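Side-chain contacts in succinyl-CoA:3-ketoacid coenzyme A transferase subunit B (Helicobacter pylori, PDB 3RRL), which transfers coenzyme A from succinyl-CoA to a 3-oxo acid, yielding a 3-oxoacyl-CoA and succinate: residues D61-N64 and A65-T69; S77-S81 and A82-A86; K120-G123 and G124-L128. All blocks are in the same frame, centred on the assembly; numbering follows the deposited sequence.

Interaction 1: residues D61-N64 and A65-T69; sequences DLIN and AGKET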
loop_
_atom_site.group_PDB
_atom_site.type_symbol
_atom_site.label_atom_id
_atom_site.label_comp_id
_atom_site.label_asym_id
_atom_site.label_seq_id
_atom_site.Cartn_x
_atom_site.Cartn_y
_atom_site.Cartn_z
ATOM N N ASP B 61 11.597 -6.469 20.102
ATOM C CA ASP B 61 11.082 -6.101 18.786
ATOM C C ASP B 61 10.053 -7.107 18.273
ATOM O O ASP B 61 9.434 -6.895 17.231
ATOM C CB ASP B 61 12.222 -5.970 17.769
ATOM C CG ASP B 61 13.052 -4.711 17.971
ATOM O OD1 ASP B 61 12.555 -3.751 18.597
ATOM O OD2 ASP B 61 14.204 -4.677 17.491
ATOM N N LEU B 62 9.885 -8.217 18.981
ATOM C CA LEU B 62 8.948 -9.230 18.521
ATOM C C LEU B 62 7.848 -9.520 19.544
ATOM O O LEU B 62 8.076 -10.199 20.547
ATOM C CB LEU B 62 9.723 -10.504 18.180
ATOM C CG LEU B 62 8.946 -11.718 17.683
ATOM C CD1 LEU B 62 8.074 -11.346 16.493
ATOM C CD2 LEU B 62 9.925 -12.839 17.336
ATOM N N ILE B 63 6.638 -9.056 19.252
ATOM C CA ILE B 63 5.518 -9.205 20.177
ATOM C C ILE B 63 4.216 -9.508 19.448
ATOM O O ILE B 63 4.110 -9.322 18.241
ATOM C CB ILE B 63 5.305 -7.940 21.028
ATOM C CG1 ILE B 63 5.099 -6.724 20.119
ATOM C CG2 ILE B 63 6.486 -7.729 21.971
ATOM C CD1 ILE B 63 4.583 -5.498 20.837
ATOM N N ASN B 64 3.226 -9.984 20.190
ATOM C CA ASN B 64 1.905 -10.188 19.624
ATOM C C ASN B 64 1.062 -8.951 19.883
ATOM O O ASN B 64 1.546 -7.972 20.453
ATOM C CB ASN B 64 1.247 -11.446 20.202
ATOM C CG ASN B 64 1.048 -11.377 21.716
ATOM O OD1 ASN B 64 1.089 -10.302 22.324
ATOM N ND2 ASN B 64 0.824 -12.536 22.327
ATOM N N ALA B 65 -0.197 -8.987 19.469
ATOM C CA ALA B 65 -1.052 -7.816 19.588
ATOM C C ALA B 65 -1.190 -7.417 21.041
ATOM O O ALA B 65 -1.472 -6.257 21.347
ATOM C CB ALA B 65 -2.414 -8.091 18.987
ATOM N N GLY B 66 -0.991 -8.388 21.934
ATOM C CA GLY B 66 -1.153 -8.170 23.360
ATOM C C GLY B 66 0.111 -7.661 24.029
ATOM O O GLY B 66 0.207 -7.660 25.253
ATOM N N LYS B 67 1.080 -7.229 23.225
ATOM C CA LYS B 67 2.352 -6.702 23.732
ATOM C C LYS B 67 3.157 -7.754 24.500
ATOM O O LYS B 67 3.972 -7.417 25.362
ATOM C CB LYS B 67 2.137 -5.459 24.609
ATOM C CG LYS B 67 1.066 -4.501 24.104
ATOM C CD LYS B 67 1.341 -4.037 22.680
ATOM C CE LYS B 67 0.306 -3.016 22.205
ATOM N NZ LYS B 67 -1.038 -3.612 21.922
ATOM N N GLU B 68 2.930 -9.023 24.177
ATOM C CA GLU B 68 3.686 -10.118 24.778
ATOM C C GLU B 68 4.840 -10.536 23.874
ATOM O O GLU B 68 4.715 -10.520 22.646
ATOM C CB GLU B 68 2.777 -11.317 25.018
ATOM C CG GLU B 68 1.540 -10.997 25.837
ATOM C CD GLU B 68 0.664 -12.219 26.072
ATOM O OE1 GLU B 68 0.635 -13.109 25.192
ATOM O OE2 GLU B 68 0.008 -12.288 27.137
ATOM N N THR B 69 5.962 -10.917 24.477
ATOM C CA THR B 69 7.101 -11.381 23.696
ATOM C C THR B 69 6.844 -12.782 23.163
ATOM O O THR B 69 6.413 -13.673 23.911
ATOM C CB THR B 69 8.397 -11.384 24.525
ATOM O OG1 THR B 69 8.215 -12.188 25.698
ATOM C CG2 THR B 69 8.764 -9.964 24.924
#

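Interaction 2: residues S77-S81 and A82-A86; sequences SFFNS and ADSFA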
loop_
_atom_site.group_PDB
_atom_site.type_symbol
_atom_site.label_atom_id
_atom_site.label_comp_id
_atom_site.label_asym_id
_atom_site.label_seq_id
_atom_site.Cartn_x
_atom_site.Cartn_y
_atom_site.Cartn_z
ATOM N N SER B 77 6.340 -14.264 8.079
ATOM C CA SER B 77 6.693 -13.039 7.373
ATOM C C SER B 77 6.315 -11.828 8.215
ATOM O O SER B 77 5.377 -11.883 9.000
ATOM C CB SER B 77 6.008 -12.976 6.004
ATOM O OG SER B 77 4.636 -13.284 6.119
ATOM N N PHE B 78 7.070 -10.745 8.065
ATOM C CA PHE B 78 6.752 -9.494 8.733
ATOM C C PHE B 78 6.324 -8.493 7.679
ATOM O O PHE B 78 6.749 -8.571 6.523
ATOM C CB PHE B 78 7.955 -8.943 9.511
ATOM C CG PHE B 78 8.391 -9.809 10.672
ATOM C CD1 PHE B 78 7.575 -9.980 11.769
ATOM C CD2 PHE B 78 9.633 -10.421 10.673
ATOM C CE1 PHE B 78 7.978 -10.772 12.836
ATOM C CE2 PHE B 78 10.038 -11.211 11.740
ATOM C CZ PHE B 78 9.206 -11.391 12.815
ATOM N N PHE B 79 5.466 -7.557 8.074
ATOM C CA PHE B 79 5.032 -6.508 7.169
ATOM C C PHE B 79 4.503 -5.345 7.982
ATOM O O PHE B 79 4.385 -5.443 9.208
ATOM C CB PHE B 79 3.947 -7.047 6.233
ATOM C CG PHE B 79 3.052 -8.056 6.881
ATOM C CD1 PHE B 79 1.963 -7.650 7.639
ATOM C CD2 PHE B 79 3.302 -9.412 6.745
ATOM C CE1 PHE B 79 1.127 -8.584 8.250
ATOM C CE2 PHE B 79 2.469 -10.357 7.348
ATOM C CZ PHE B 79 1.380 -9.942 8.099
ATOM N N ASN B 80 4.162 -4.254 7.300
ATOM C CA ASN B 80 3.753 -3.043 8.000
ATOM C C ASN B 80 2.256 -3.043 8.294
ATOM O O ASN B 80 1.535 -3.979 7.916
ATOM C CB ASN B 80 4.229 -1.764 7.276
ATOM C CG ASN B 80 3.428 -1.446 6.016
ATOM O OD1 ASN B 80 2.202 -1.481 6.016
ATOM N ND2 ASN B 80 4.129 -1.118 4.938
ATOM N N SER B 81 1.796 -2.004 8.978
ATOM C CA SER B 81 0.448 -2.016 9.532
ATOM C C SER B 81 -0.631 -1.894 8.467
ATOM O O SER B 81 -1.675 -2.502 8.599
ATOM C CB SER B 81 0.298 -0.944 10.605
ATOM O OG SER B 81 1.015 -1.336 11.766
ATOM N N ALA B 82 -0.368 -1.115 7.417
ATOM C CA ALA B 82 -1.275 -1.014 6.282
ATOM C C ALA B 82 -1.413 -2.349 5.566
ATOM O O ALA B 82 -2.505 -2.713 5.121
ATOM C CB ALA B 82 -0.788 0.044 5.299
ATOM N N ASP B 83 -0.295 -3.058 5.435
ATOM C CA ASP B 83 -0.276 -4.356 4.770
ATOM C C ASP B 83 -1.056 -5.380 5.577
ATOM O O ASP B 83 -1.804 -6.189 5.027
ATOM C CB ASP B 83 1.163 -4.859 4.581
ATOM C CG ASP B 83 1.963 -4.017 3.602
ATOM O OD1 ASP B 83 1.358 -3.290 2.788
ATOM O OD2 ASP B 83 3.211 -4.094 3.645
ATOM N N SER B 84 -0.853 -5.354 6.887
ATOM C CA SER B 84 -1.566 -6.238 7.798
ATOM C C SER B 84 -3.060 -6.066 7.619
ATOM O O SER B 84 -3.811 -7.039 7.464
ATOM C CB SER B 84 -1.204 -5.904 9.242
ATOM O OG SER B 84 -1.856 -6.785 10.133
ATOM N N PHE B 85 -3.497 -4.816 7.632
ATOM C CA PHE B 85 -4.918 -4.548 7.558
ATOM C C PHE B 85 -5.466 -4.656 6.136
ATOM O O PHE B 85 -6.659 -4.872 5.948
ATOM C CB PHE B 85 -5.269 -3.242 8.280
ATOM C CG PHE B 85 -5.272 -3.395 9.777
ATOM C CD1 PHE B 85 -6.317 -4.048 10.411
ATOM C CD2 PHE B 85 -4.210 -2.954 10.540
ATOM C CE1 PHE B 85 -6.314 -4.234 11.777
ATOM C CE2 PHE B 85 -4.204 -3.137 11.912
ATOM C CZ PHE B 85 -5.261 -3.778 12.529
ATOM N N ALA B 86 -4.588 -4.548 5.140
ATOM C CA ALA B 86 -4.984 -4.839 3.766
ATOM C C ALA B 86 -5.308 -6.328 3.672
ATOM O O ALA B 86 -6.264 -6.732 3.032
ATOM C CB ALA B 86 -3.871 -4.468 2.792
#

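Interaction 3: residues K120-G123 and G124-L128; sequences KGMG and GAMDL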
loop_
_atom_site.group_PDB
_atom_site.type_symbol
_atom_site.label_atom_id
_atom_site.label_comp_id
_atom_site.label_asym_id
_atom_site.label_seq_id
_atom_site.Cartn_x
_atom_site.Cartn_y
_atom_site.Cartn_z
ATOM N N LYS B 120 -10.924 2.290 26.022
ATOM C CA LYS B 120 -9.566 1.919 25.667
ATOM C C LYS B 120 -9.399 2.245 24.190
ATOM O O LYS B 120 -8.517 3.015 23.790
ATOM C CB LYS B 120 -9.327 0.432 25.923
ATOM N N GLY B 121 -10.234 1.604 23.383
ATOM C CA GLY B 121 -10.315 1.878 21.964
ATOM C C GLY B 121 -10.738 0.581 21.328
ATOM O O GLY B 121 -10.912 -0.415 22.039
HETATM N N MSE B 122 -10.916 0.578 20.010
HETATM C CA MSE B 122 -11.298 -0.652 19.324
HETATM C C MSE B 122 -10.126 -1.450 18.755
HETATM O O MSE B 122 -10.302 -2.608 18.369
HETATM C CB MSE B 122 -12.312 -0.359 18.213
HETATM C CG MSE B 122 -11.750 0.459 17.047
HETATM SE SE MSE B 122 -11.356 2.303 17.555
HETATM C CE MSE B 122 -13.156 2.881 18.026
ATOM N N GLY B 123 -8.935 -0.858 18.702
ATOM C CA GLY B 123 -7.823 -1.532 18.047
ATOM C C GLY B 123 -8.247 -2.042 16.667
ATOM O O GLY B 123 -8.885 -1.322 15.898
ATOM N N GLY B 124 -7.926 -3.295 16.358
ATOM C CA GLY B 124 -8.255 -3.856 15.058
ATOM C C GLY B 124 -9.560 -4.636 14.977
ATOM O O GLY B 124 -9.881 -5.210 13.933
ATOM N N ALA B 125 -10.326 -4.648 16.064
ATOM C CA ALA B 125 -11.564 -5.430 16.122
ATOM C C ALA B 125 -12.586 -5.042 15.045
ATOM O O ALA B 125 -13.235 -5.905 14.443
ATOM C CB ALA B 125 -12.187 -5.333 17.502
HETATM N N MSE B 126 -12.733 -3.748 14.795
HETATM C CA MSE B 126 -13.665 -3.311 13.762
HETATM C C MSE B 126 -13.273 -3.786 12.364
HETATM O O MSE B 126 -14.139 -4.128 11.559
HETATM C CB MSE B 126 -13.850 -1.799 13.796
HETATM C CG MSE B 126 -14.584 -1.333 15.032
HETATM SE SE MSE B 126 -15.202 0.477 14.831
HETATM C CE MSE B 126 -16.190 0.654 16.501
ATOM N N ASP B 127 -11.975 -3.811 12.081
ATOM C CA ASP B 127 -11.484 -4.298 10.797
ATOM C C ASP B 127 -11.718 -5.801 10.651
ATOM O O ASP B 127 -12.183 -6.276 9.604
ATOM C CB ASP B 127 -9.994 -3.993 10.636
ATOM C CG ASP B 127 -9.706 -2.509 10.518
ATOM O OD1 ASP B 127 -9.825 -1.977 9.388
ATOM O OD2 ASP B 127 -9.358 -1.881 11.551
ATOM N N LEU B 128 -11.400 -6.542 11.709
ATOM C CA LEU B 128 -11.503 -7.996 11.687
ATOM C C LEU B 128 -12.934 -8.532 11.469
ATOM O O LEU B 128 -13.117 -9.468 10.691
ATOM C CB LEU B 128 -10.863 -8.595 12.944
ATOM C CG LEU B 128 -9.330 -8.669 12.895
ATOM C CD1 LEU B 128 -8.730 -8.482 14.276
ATOM C CD2 LEU B 128 -8.836 -9.973 12.264
#

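Interaction 1: residues D61-N64 and A65-T69
N64 OD1 is gripped by two backbone amides: E68 N gives the straighter bond, 2.9 Å to N64 OD1, and G66 N a weak one. The motif is a type I beta turn from N64 to K67, closed by K67 N bonding to N64 O at 2.9 Å, and N64 braces it from within. CG of N64 lies between its own N and carbonyl carbon (chi1 61°), which folds the amide back over the turn; E68 N then reaches OD1 from above the amide's carbonyl plane, 41° out of it. The other end of the same amide is used as well. N64 ND2 donates to E68 OE1 at 2.9 Å, nearly straight at 164°; OE1 lies almost in the N64 amide plane and is met on its anti side, somewhat out of the carboxylate plane. OE1 is also held by Y52 OH, its strongest polar partner. Both ends of the amide are thus engaged, which fixes its rotation. Beyond the turn the two chain segments draw together in a single bridge between I63 and T69, where N64 N bonds to E68 O at 2.9 Å. Across the turn, I63 extends CD1 to K67 CD at 4.0 Å, while a neighbouring subunit packs on both residues. A65, at the turn's second position, touches E43, the predicted active-site glutamate. The lysine chain bends at chi2 and chi4, curling its amine back over the turn, and K67 NZ bonds to A65 O at 2.7 Å.

Interaction 2: residues S77-S81 and A82-A86
N80 holds its amide over the first turn of helix 81-89, where OD1 accepts from D83 N at 3.0 Å. Its chi1 of 75° sets CG between the backbone N and carbonyl carbon, turning the carbonyl end of the amide toward D83 N, which approaches 32° off the amide's carbonyl plane. D83 CG lies anti to its own carbonyl carbon, beside the backbone N, and this lays its carboxylate against the amide. The two flat groups stack with their planes 26° apart, D83 OD2 standing 3.4 Å from N80 ND2 at an angle too poor for a bond. This is an N-cap: the asparagine side chain takes up a helix amide just after strand 76-78 ends, before helix 81-89. N80 also serves through its backbone, S84 N bonding to N80 O at 2.9 Å, and one residue on F85 N bonds to S81 O at 3.1 Å. F79 presses its ring on the same turn, CE1 lying 3.7 Å from S84 CB, which meets the ring at its edge in plane, while F79 CB rests 3.9 Å from D83 CB. The hydroxyl of S84 turns to another part of the chain, OG bonding to the backbone O of E43. On F85, which packs against E43, CD2 puts the ring edge 3.2 Å from S81 O.

Interaction 3: residues K120-G123 and G124-L128
M122 and M126, both selenomethionines, pack where a type II' beta turn from M122 to A125 leads into helix 125-131. Their contact is closest near the roots of the side chains: M122 CG lies 3.9 Å from M126 CG, and M126 SE comes within 4.1 Å of M122 CG. Farther out they meet again only at the methyl ends, with M122 CE 4.1 Å from M126 CE. The shapes differ. M122 starts with CG between its N and carbonyl carbon (chi1 67°) and then bends at chi2 and chi3, whereas M126 runs extended beyond CG, and the two side chains cross at a slant. W112 of strand 109-114 touches both. The turn itself is tight, closed by A125 N bonding to M122 O at 3.1 Å. G123, at its second position, has positive phi (49°), a backbone shape well suited to glycine, and A125 CB stays close to the same carbonyl, 3.4 Å from M122 O. The looser side is at D127, whose OD2 stands 4.4 Å from G123 O; both its carboxylate oxygens are hydrogen-bonded to a neighbouring subunit. That subunit also shares backbone hydrogen bonds with K120 and G123, placing the turn at an interface, with G124 close to E43. Within the helix start, L128 N bonds to G124 O at 3.0 Å.

From the N terminus the three local contacts follow in series, none nested in or crossing another. Interaction 1 closes a turn in the loop between strands 46-49 and 72-73; interaction 2 joins strand 76-78, outermost of the ten-stranded mixed sheet within this chain, to helix 81-89; interaction 3 turns the chain from strand 118-119 into helix 125-131. L62 CD1 meets F78 CE1 at 3.7 Å, linking interactions 1 and 2. F85 connects interactions 2 and 3, its CD1 3.7 Å from D127 CB. Interactions 1 and 3 do not touch, their nearest atoms lying about 8 Å apart, yet all three approach E43 and border neighbouring subunits.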